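Local coordinates for protein alpha-1,6-mannanase (Bacteroides thetaiotaomicron, PDB 4V1S) that probably hydrolyses alpha-1,6-mannosidic linkages of mannan as a family GH76 glycoside hydrolase, a class of endo-acting mannanases, at residues W82-L87 and Y372-S377; L87-T92 and A380-M385; P197-T202 and A250-D255. One frame throughout, in Å; residues are numbered along the deposited sequence.

Interaction 1: residues W82-L87 and Y372-S377; sequences WGNIFL and YDLRFS
R375 CD lies over one face of the W82 indole. It sits 3.9 Å from the centroid of the W82 six-membered ring, in a CH-pi contact offset toward the rim. The guanidinium does not stack on the indole. Its plane is turned 66° from the ring, and W82 CZ3 meets it at the edge, 3.0 Å from R375 NH1. D373 OD1 lies at the same flat group's edge, in its plane. F86 comes in obliquely, with its CE2 4.0 Å from R375 CB.

D373 fixes the guanidinium side-on. R375 NE donates to D373 OD1, and R375 NH2 donates to the syn lone pair of D373 OD2 at 3.0 Å in a salt bridge. OD1 also takes the backbone N of R375 on its anti lone pair, which makes D373 the N-cap of helix 374-394. With CG of R375 set between its backbone N and carbonyl carbon (chi1 55°), the chain then runs extended from CG to NE, which brings CD over the indole. Without this long chain, as with an alanine here, the D373 carboxylate would probably lose its charge partner and W82 the CH-pi contact of CD.

G83 lets the backbones close in, its CA 4.1 Å from R375 CA. A beta carbon there would clash with L374 CG. L374 fills the place with CD2 3.7 Å from G83 C. CD2 also touches N84 N and the side-chain amide of N84, whose ND2 hydrogen-bonds S79 OG.

The contact joins the starts of helices 81-97 and 374-394, in what is probably an (alpha/alpha)6 barrel, as in the six-hairpin clan. Y314 adds a cation-pi contact to R375, and T378 hydrogen-bonds G83 O. F317 meets the F86 ring edge-to-face, while helix 46-61 borders L374 through L61.

Interaction 2: residues L87-T92 and A380-M385; sequences LLYTYT and AAYMYM
Y89 and Y382 make the aromatic part of this contact. The edge of the Y89 ring is directed at the face of Y382 in an edge-to-face pair, with centroids 5.2 Å apart and planes at 54°. The same face of Y382 also receives Y89 CB. This carbon sits over the face, 3.7 Å from the Y382 centroid, in a CH-pi contact. It is offset toward the rim and comes within 3.5 Å of Y382 CD1. Y382 therefore lies against both the root and the ring of Y89. Its CG is anti to the backbone N (chi1 170°), which carries the ring across to Y89.

Van der Waals packing does the rest. T90 fits beside the opposite backbone, with OG1 3.2 Å from Y382 CA and 3.3 Å from Y382 CB. Its methyl CG2 faces M385 CB at 4.2 Å. M385 bends at chi2 and chi3, and its CG packs 3.6 Å from T90 O. A381 CB points toward the other helix and lies near T90 OG1.

No hydrogen bond links the two segments. The polar ends are bound elsewhere: T90 OG1 to F86 O within its own helix, Y89 OH to W147 O, and Y382 OH to D321. The segments meet through carbon surfaces and through T90 OG1, which makes no bond across.

The helices run nearly parallel, with segment axes 8.4 Å apart and crossing at 19°. The buried pair is consistent with the (alpha/alpha)6 barrel of the six-hairpin clan. Helix 46-61 touches M385 through C50, and helix 99-114 touches it through W102. Helix 142-159 touches Y89 through I150.

Interaction 3: residues P197-T202 and A250-D255; sequences PVQKNT and AKMVAD
K200 and K251 form the hydrogen-bonded pair at the middle of an antiparallel beta ladder. Strand 199-201 lies here along the end of strand 246-252, within a small curled sheet attached to the helical domain. K251 N donates to K200 O at 2.8 Å. K200 N returns a bond to K251 O at 3.0 Å. Non-hydrogen-bonded pairs, Q199 with M252 and N201 with A250, flank it.

The tight part is the face bearing Q199, N201, A250 and M252. A250 CB is 3.4 Å from K200 O and 3.5 Å from N201 OD1. The Q199 amide packs NE2 against A250 CB and donates from NE2 to N201 OD1 at 2.9 Å. N201 OD1 also bonds a bound glycerol, probably from the crystallisation liquor. M252 lies beside Q199, and its bent chain puts CE 3.7 Å from Q199 CB. On the other face the two lysines diverge: K200 NZ forms a salt bridge with D180, and K251 NZ bonds G256 O.

The solvent-facing end is different. Here P197, V198 and A254 are exposed, though V253 still packs well on V198. P197 comes nearest M252 with CG, 4.1 Å from SD. V198 CG1 meets V253 CG2 in an apolar contact. One more backbone bond closes this end, from V253 N to V198 O. A water adds a second link, donating to V198 O at 2.7 Å and accepting from A254 N.

Following the chain from the N terminus, helix 81-97 supplies the first segments of interactions 1 and 2. The chain then passes through most of the helical domain before helix 374-394 returns to the first. Interaction 1 closes a loop of 284 residues and interaction 2 one of 287. Their segments alternate along the chain, so the two loops cross. They share L87 and touch where F86 O packs on Y382 CB. Interaction 3 closes a much shorter loop of 47 residues that lies wholly within both. It ties strand 199-201 to strand 246-252. Its centre lies about 26 Å from that of interaction 1 and about 32 Å from that of interaction 2.

Interaction 1: residues W82-L87 and Y372-S377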
loop_
_atom_site.group_PDB
_atom_site.type_symbol
_atom_site.label_atom_id
_atom_site.label_comp_id
_atom_site.label_asym_id
_atom_site.label_seq_id
_atom_site.Cartn_x
_atom_site.Cartn_y
_atom_site.Cartn_z
ATOM N N TRP A 82 1.345 7.648 6.673
ATOM C CA TRP A 82 0.573 6.590 5.965
ATOM C C TRP A 82 -0.532 7.147 5.045
ATOM O O TRP A 82 -0.628 6.772 3.897
ATOM C CB TRP A 82 -0.034 5.649 7.014
ATOM C CG TRP A 82 -0.554 4.366 6.504
ATOM C CD1 TRP A 82 -0.709 3.970 5.218
ATOM C CD2 TRP A 82 -1.055 3.319 7.317
ATOM N NE1 TRP A 82 -1.245 2.694 5.173
ATOM C CE2 TRP A 82 -1.476 2.278 6.456
ATOM C CE3 TRP A 82 -1.204 3.158 8.697
ATOM C CZ2 TRP A 82 -2.028 1.105 6.930
ATOM C CZ3 TRP A 82 -1.714 1.962 9.168
ATOM C CH2 TRP A 82 -2.142 0.967 8.289
ATOM N N GLY A 83 -1.391 8.036 5.561
ATOM C CA GLY A 83 -2.501 8.538 4.745
ATOM C C GLY A 83 -2.035 9.282 3.519
ATOM O O GLY A 83 -2.694 9.267 2.499
ATOM N N ASN A 84 -0.869 9.934 3.630
ATOM C CA ASN A 84 -0.270 10.608 2.508
ATOM C C ASN A 84 0.244 9.667 1.448
ATOM O O ASN A 84 0.334 10.039 0.273
ATOM C CB ASN A 84 0.915 11.484 2.974
ATOM C CG ASN A 84 0.474 12.567 3.931
ATOM O OD1 ASN A 84 -0.006 13.621 3.523
ATOM N ND2 ASN A 84 0.549 12.274 5.201
ATOM N N ILE A 85 0.588 8.441 1.845
ATOM C CA ILE A 85 1.047 7.431 0.865
ATOM C C ILE A 85 -0.081 7.066 -0.081
ATOM O O ILE A 85 0.122 6.891 -1.294
ATOM C CB ILE A 85 1.629 6.194 1.587
ATOM C CG1 ILE A 85 2.825 6.618 2.485
ATOM C CG2 ILE A 85 2.040 5.115 0.608
ATOM C CD1 ILE A 85 3.372 5.485 3.338
ATOM N N PHE A 86 -1.320 6.977 0.429
ATOM C CA PHE A 86 -2.422 6.742 -0.484
ATOM C C PHE A 86 -2.655 7.904 -1.450
ATOM O O PHE A 86 -3.015 7.664 -2.578
ATOM C CB PHE A 86 -3.705 6.421 0.245
ATOM C CG PHE A 86 -3.668 5.101 0.973
ATOM C CD1 PHE A 86 -3.691 3.911 0.273
ATOM C CD2 PHE A 86 -3.747 5.038 2.381
ATOM C CE1 PHE A 86 -3.715 2.686 0.918
ATOM C CE2 PHE A 86 -3.756 3.801 3.048
ATOM C CZ PHE A 86 -3.744 2.637 2.307
ATOM N N LEU A 87 -2.407 9.136 -1.015
ATOM C CA LEU A 87 -2.493 10.239 -1.940
ATOM C C LEU A 87 -1.391 10.109 -2.994
ATOM O O LEU A 87 -1.642 10.251 -4.169
ATOM C CB LEU A 87 -2.389 11.591 -1.197
ATOM C CG LEU A 87 -3.557 11.983 -0.332
ATOM C CD1 LEU A 87 -3.246 13.252 0.424
ATOM C CD2 LEU A 87 -4.799 12.162 -1.197
ATOM N N TYR A 372 -12.897 10.531 11.778
ATOM C CA TYR A 372 -12.212 10.001 10.603
ATOM C C TYR A 372 -10.740 10.372 10.651
ATOM O O TYR A 372 -10.379 11.408 11.205
ATOM C CB TYR A 372 -12.852 10.533 9.307
ATOM C CG TYR A 372 -13.056 12.029 9.283
ATOM C CD1 TYR A 372 -12.034 12.894 8.901
ATOM C CD2 TYR A 372 -14.280 12.593 9.660
ATOM C CE1 TYR A 372 -12.221 14.274 8.890
ATOM C CE2 TYR A 372 -14.465 13.967 9.649
ATOM C CZ TYR A 372 -13.430 14.802 9.266
ATOM O OH TYR A 372 -13.620 16.182 9.255
ATOM N N ASP A 373 -9.887 9.517 10.078
ATOM C CA ASP A 373 -8.491 9.903 9.833
ATOM C C ASP A 373 -8.186 9.877 8.338
ATOM O O ASP A 373 -8.973 9.362 7.525
ATOM C CB ASP A 373 -7.447 9.209 10.773
ATOM C CG ASP A 373 -7.202 7.775 10.488
ATOM O OD1 ASP A 373 -6.899 7.438 9.307
ATOM O OD2 ASP A 373 -7.197 6.988 11.500
ATOM N N LEU A 374 -7.069 10.490 7.996
ATOM C CA LEU A 374 -6.673 10.690 6.621
ATOM C C LEU A 374 -6.672 9.402 5.800
ATOM O O LEU A 374 -7.003 9.437 4.641
ATOM C CB LEU A 374 -5.283 11.321 6.586
ATOM C CG LEU A 374 -4.726 11.714 5.199
ATOM C CD1 LEU A 374 -5.641 12.732 4.525
ATOM C CD2 LEU A 374 -3.305 12.240 5.367
ATOM N N ARG A 375 -6.284 8.274 6.388
ATOM C CA ARG A 375 -6.203 7.088 5.556
ATOM C C ARG A 375 -7.534 6.572 5.087
ATOM O O ARG A 375 -7.579 5.870 4.052
ATOM C CB ARG A 375 -5.272 5.979 6.040
ATOM C CG ARG A 375 -5.554 5.530 7.366
ATOM C CD ARG A 375 -4.380 4.893 8.134
ATOM N NE ARG A 375 -5.150 4.876 9.356
ATOM C CZ ARG A 375 -5.156 4.003 10.323
ATOM N NH1 ARG A 375 -4.319 2.985 10.355
ATOM N NH2 ARG A 375 -6.042 4.207 11.306
ATOM N N PHE A 376 -8.621 6.893 5.802
ATOM C CA PHE A 376 -9.892 6.242 5.479
ATOM C C PHE A 376 -10.393 6.645 4.071
ATOM O O PHE A 376 -10.894 5.816 3.305
ATOM C CB PHE A 376 -10.994 6.553 6.490
ATOM C CG PHE A 376 -10.712 6.174 7.932
ATOM C CD1 PHE A 376 -9.581 5.459 8.335
ATOM C CD2 PHE A 376 -11.654 6.536 8.913
ATOM C CE1 PHE A 376 -9.370 5.158 9.665
ATOM C CE2 PHE A 376 -11.448 6.228 10.249
ATOM C CZ PHE A 376 -10.299 5.539 10.633
ATOM N N SER A 377 -10.313 7.934 3.743
ATOM C CA SER A 377 -10.822 8.390 2.459
ATOM C C SER A 377 -9.741 8.354 1.394
ATOM O O SER A 377 -10.057 8.189 0.222
ATOM C CB SER A 377 -11.434 9.784 2.531
ATOM O OG SER A 377 -12.678 9.742 3.216
#

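Interaction 2: residues L87-T92 and A380-M385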
loop_
_atom_site.group_PDB
_atom_site.type_symbol
_atom_site.label_atom_id
_atom_site.label_comp_id
_atom_site.label_asym_id
_atom_site.label_seq_id
_atom_site.Cartn_x
_atom_site.Cartn_y
_atom_site.Cartn_z
ATOM N N LEU A 87 -2.407 9.136 -1.015
ATOM C CA LEU A 87 -2.493 10.239 -1.940
ATOM C C LEU A 87 -1.391 10.109 -2.994
ATOM O O LEU A 87 -1.642 10.251 -4.169
ATOM C CB LEU A 87 -2.389 11.591 -1.197
ATOM C CG LEU A 87 -3.557 11.983 -0.332
ATOM C CD1 LEU A 87 -3.246 13.252 0.424
ATOM C CD2 LEU A 87 -4.799 12.162 -1.197
ATOM N N LEU A 88 -0.169 9.785 -2.571
ATOM C CA LEU A 88 0.916 9.560 -3.530
ATOM C C LEU A 88 0.504 8.514 -4.582
ATOM O O LEU A 88 0.704 8.699 -5.782
ATOM C CB LEU A 88 2.153 9.080 -2.771
ATOM C CG LEU A 88 3.392 8.719 -3.570
ATOM C CD1 LEU A 88 3.931 9.947 -4.281
ATOM C CD2 LEU A 88 4.459 8.096 -2.667
ATOM N N TYR A 89 -0.033 7.390 -4.122
ATOM C CA TYR A 89 -0.497 6.322 -5.028
ATOM C C TYR A 89 -1.592 6.834 -5.996
ATOM O O TYR A 89 -1.637 6.472 -7.170
ATOM C CB TYR A 89 -1.087 5.174 -4.228
ATOM C CG TYR A 89 -0.155 4.343 -3.386
ATOM C CD1 TYR A 89 1.234 4.480 -3.437
ATOM C CD2 TYR A 89 -0.691 3.371 -2.519
ATOM C CE1 TYR A 89 2.049 3.700 -2.598
ATOM C CE2 TYR A 89 0.108 2.561 -1.737
ATOM C CZ TYR A 89 1.498 2.700 -1.785
ATOM O OH TYR A 89 2.299 1.844 -1.013
ATOM N N THR A 90 -2.472 7.684 -5.476
ATOM C CA THR A 90 -3.593 8.198 -6.259
ATOM C C THR A 90 -3.110 9.101 -7.374
ATOM O O THR A 90 -3.467 8.927 -8.549
ATOM C CB THR A 90 -4.585 8.962 -5.374
ATOM O OG1 THR A 90 -5.043 8.077 -4.367
ATOM C CG2 THR A 90 -5.732 9.470 -6.178
ATOM N N TYR A 91 -2.255 10.055 -7.020
ATOM C CA TYR A 91 -1.763 11.002 -8.034
ATOM C C TYR A 91 -0.898 10.291 -9.073
ATOM O O TYR A 91 -0.952 10.589 -10.277
ATOM C CB TYR A 91 -0.998 12.158 -7.388
ATOM C CG TYR A 91 -1.735 12.908 -6.300
ATOM C CD1 TYR A 91 -3.064 13.261 -6.427
ATOM C CD2 TYR A 91 -1.066 13.317 -5.149
ATOM C CE1 TYR A 91 -3.716 13.924 -5.392
ATOM C CE2 TYR A 91 -1.696 14.031 -4.147
ATOM C CZ TYR A 91 -3.008 14.377 -4.281
ATOM O OH TYR A 91 -3.622 15.068 -3.219
ATOM N N THR A 92 -0.098 9.350 -8.617
ATOM C CA THR A 92 0.685 8.538 -9.529
ATOM C C THR A 92 -0.184 7.790 -10.538
ATOM O O THR A 92 0.063 7.852 -11.740
ATOM C CB THR A 92 1.552 7.571 -8.754
ATOM O OG1 THR A 92 2.459 8.316 -7.924
ATOM C CG2 THR A 92 2.316 6.642 -9.719
ATOM N N ALA A 380 -9.807 5.088 -0.433
ATOM C CA ALA A 380 -10.940 5.062 -1.362
ATOM C C ALA A 380 -10.627 5.827 -2.649
ATOM O O ALA A 380 -10.876 5.339 -3.727
ATOM C CB ALA A 380 -12.190 5.598 -0.703
ATOM N N ALA A 381 -10.042 7.016 -2.525
ATOM C CA ALA A 381 -9.647 7.774 -3.686
ATOM C C ALA A 381 -8.705 6.977 -4.574
ATOM O O ALA A 381 -8.843 6.973 -5.801
ATOM C CB ALA A 381 -9.007 9.092 -3.270
ATOM N N TYR A 382 -7.743 6.283 -3.944
ATOM C CA TYR A 382 -6.791 5.467 -4.678
ATOM C C TYR A 382 -7.495 4.351 -5.467
ATOM O O TYR A 382 -7.265 4.187 -6.674
ATOM C CB TYR A 382 -5.744 4.920 -3.719
ATOM C CG TYR A 382 -4.831 3.861 -4.281
ATOM C CD1 TYR A 382 -4.181 4.051 -5.481
ATOM C CD2 TYR A 382 -4.580 2.683 -3.580
ATOM C CE1 TYR A 382 -3.324 3.066 -6.012
ATOM C CE2 TYR A 382 -3.757 1.696 -4.091
ATOM C CZ TYR A 382 -3.111 1.882 -5.303
ATOM O OH TYR A 382 -2.311 0.883 -5.787
ATOM N N MET A 383 -8.422 3.656 -4.815
ATOM C CA MET A 383 -9.208 2.628 -5.507
ATOM C C MET A 383 -9.996 3.189 -6.681
ATOM O O MET A 383 -10.048 2.585 -7.761
ATOM C CB MET A 383 -10.139 1.947 -4.550
ATOM C CG MET A 383 -9.428 1.071 -3.544
ATOM S SD MET A 383 -8.559 -0.362 -4.212
ATOM C CE MET A 383 -6.916 0.270 -4.447
ATOM N N TYR A 384 -10.563 4.370 -6.497
ATOM C CA TYR A 384 -11.326 4.956 -7.608
ATOM C C TYR A 384 -10.449 5.275 -8.798
ATOM O O TYR A 384 -10.868 5.097 -9.937
ATOM C CB TYR A 384 -12.139 6.191 -7.180
ATOM C CG TYR A 384 -13.199 5.938 -6.148
ATOM C CD1 TYR A 384 -13.947 4.761 -6.143
ATOM C CD2 TYR A 384 -13.458 6.882 -5.152
ATOM C CE1 TYR A 384 -14.874 4.514 -5.140
ATOM C CE2 TYR A 384 -14.456 6.687 -4.182
ATOM C CZ TYR A 384 -15.154 5.488 -4.192
ATOM O OH TYR A 384 -16.113 5.260 -3.245
ATOM N N MET A 385 -9.248 5.793 -8.552
ATOM C CA MET A 385 -8.358 6.117 -9.635
ATOM C C MET A 385 -7.884 4.829 -10.342
ATOM O O MET A 385 -7.746 4.793 -11.576
ATOM C CB MET A 385 -7.177 6.946 -9.147
ATOM C CG MET A 385 -6.346 7.536 -10.272
ATOM S SD MET A 385 -7.164 8.782 -11.233
ATOM C CE MET A 385 -6.778 10.250 -10.286
#

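Interaction 3: residues P197-T202 and A250-D255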
loop_
_atom_site.group_PDB
_atom_site.type_symbol
_atom_site.label_atom_id
_atom_site.label_comp_id
_atom_site.label_asym_id
_atom_site.label_seq_id
_atom_site.Cartn_x
_atom_site.Cartn_y
_atom_site.Cartn_z
ATOM N N PRO A 197 6.904 -4.684 21.890
ATOM C CA PRO A 197 8.032 -5.605 22.007
ATOM C C PRO A 197 8.798 -5.721 20.682
ATOM O O PRO A 197 8.201 -5.613 19.602
ATOM C CB PRO A 197 7.377 -6.942 22.397
ATOM C CG PRO A 197 5.934 -6.808 22.069
ATOM C CD PRO A 197 5.593 -5.356 21.987
ATOM N N VAL A 198 10.102 -5.937 20.776
ATOM C CA VAL A 198 10.941 -6.054 19.589
ATOM C C VAL A 198 10.424 -7.246 18.758
ATOM O O VAL A 198 10.251 -8.359 19.254
ATOM C CB VAL A 198 12.432 -6.230 19.941
ATOM C CG1 VAL A 198 13.283 -6.377 18.681
ATOM C CG2 VAL A 198 12.936 -5.049 20.753
ATOM N N GLN A 199 10.206 -7.002 17.473
ATOM C CA GLN A 199 9.555 -7.981 16.616
ATOM C C GLN A 199 9.888 -7.723 15.163
ATOM O O GLN A 199 10.261 -6.601 14.787
ATOM C CB GLN A 199 8.037 -7.951 16.836
ATOM C CG GLN A 199 7.409 -6.590 16.572
ATOM C CD GLN A 199 5.982 -6.524 17.029
ATOM O OE1 GLN A 199 5.687 -6.320 18.228
ATOM N NE2 GLN A 199 5.078 -6.709 16.091
ATOM N N LYS A 200 9.746 -8.782 14.367
ATOM C CA LYS A 200 9.894 -8.734 12.915
ATOM C C LYS A 200 8.566 -9.120 12.284
ATOM O O LYS A 200 7.877 -10.013 12.753
ATOM C CB LYS A 200 11.050 -9.633 12.430
ATOM C CG LYS A 200 12.390 -9.151 12.951
ATOM C CD LYS A 200 13.541 -9.873 12.300
ATOM C CE LYS A 200 14.870 -9.174 12.582
ATOM N NZ LYS A 200 15.964 -9.724 11.725
ATOM N N ASN A 201 8.211 -8.417 11.220
ATOM C CA ASN A 201 6.810 -8.308 10.780
ATOM C C ASN A 201 6.640 -8.632 9.294
ATOM O O ASN A 201 7.452 -8.245 8.447
ATOM C CB ASN A 201 6.279 -6.878 11.071
ATOM C CG ASN A 201 6.277 -6.563 12.548
ATOM O OD1 ASN A 201 5.211 -6.375 13.168
ATOM N ND2 ASN A 201 7.457 -6.546 13.132
ATOM N N THR A 202 5.586 -9.382 9.000
ATOM C CA THR A 202 5.275 -9.743 7.654
ATOM C C THR A 202 5.172 -8.514 6.761
ATOM O O THR A 202 5.691 -8.538 5.658
ATOM C CB THR A 202 3.966 -10.540 7.598
ATOM O OG1 THR A 202 4.106 -11.704 8.413
ATOM C CG2 THR A 202 3.652 -10.928 6.165
ATOM N N ALA A 250 3.536 -11.361 12.806
ATOM C CA ALA A 250 4.853 -10.988 13.308
ATOM C C ALA A 250 5.434 -12.105 14.146
ATOM O O ALA A 250 4.708 -12.985 14.608
ATOM C CB ALA A 250 4.758 -9.725 14.136
ATOM N N LYS A 251 6.747 -12.055 14.319
ATOM C CA LYS A 251 7.471 -12.987 15.175
ATOM C C LYS A 251 8.259 -12.164 16.200
ATOM O O LYS A 251 8.964 -11.228 15.843
ATOM C CB LYS A 251 8.387 -13.884 14.354
ATOM C CG LYS A 251 9.018 -15.018 15.129
ATOM C CD LYS A 251 9.650 -15.991 14.159
ATOM C CE LYS A 251 10.404 -17.110 14.831
ATOM N NZ LYS A 251 9.509 -18.261 15.003
ATOM N N MET A 252 8.086 -12.520 17.476
ATOM C CA MET A 252 8.703 -11.799 18.593
ATOM C C MET A 252 10.157 -12.203 18.744
ATOM O O MET A 252 10.501 -13.378 18.698
ATOM C CB MET A 252 7.977 -12.089 19.905
ATOM C CG MET A 252 6.493 -11.761 19.902
ATOM S SD MET A 252 6.146 -10.025 19.536
ATOM C CE MET A 252 5.301 -10.170 17.971
ATOM N N VAL A 253 11.020 -11.217 18.911
ATOM C CA VAL A 253 12.447 -11.494 19.015
ATOM C C VAL A 253 12.826 -12.195 20.324
ATOM O O VAL A 253 13.697 -13.065 20.331
ATOM C CB VAL A 253 13.250 -10.197 18.812
ATOM C CG1 VAL A 253 14.688 -10.340 19.283
ATOM C CG2 VAL A 253 13.194 -9.786 17.350
ATOM N N ALA A 254 12.144 -11.857 21.410
ATOM C CA ALA A 254 12.496 -12.378 22.734
ATOM C C ALA A 254 12.405 -13.898 22.797
ATOM O O ALA A 254 13.304 -14.568 23.315
ATOM C CB ALA A 254 11.593 -11.766 23.787
ATOM N N ASP A 255 11.321 -14.443 22.274
ATOM C CA ASP A 255 11.080 -15.881 22.395
ATOM C C ASP A 255 10.652 -16.591 21.123
ATOM O O ASP A 255 10.319 -17.778 21.158
ATOM C CB ASP A 255 10.028 -16.131 23.482
ATOM C CG ASP A 255 8.675 -15.522 23.159
ATOM O OD1 ASP A 255 8.517 -14.845 22.118
ATOM O OD2 ASP A 255 7.751 -15.721 23.982
HETATM O O HOH W 1 10.263 -9.491 21.719
#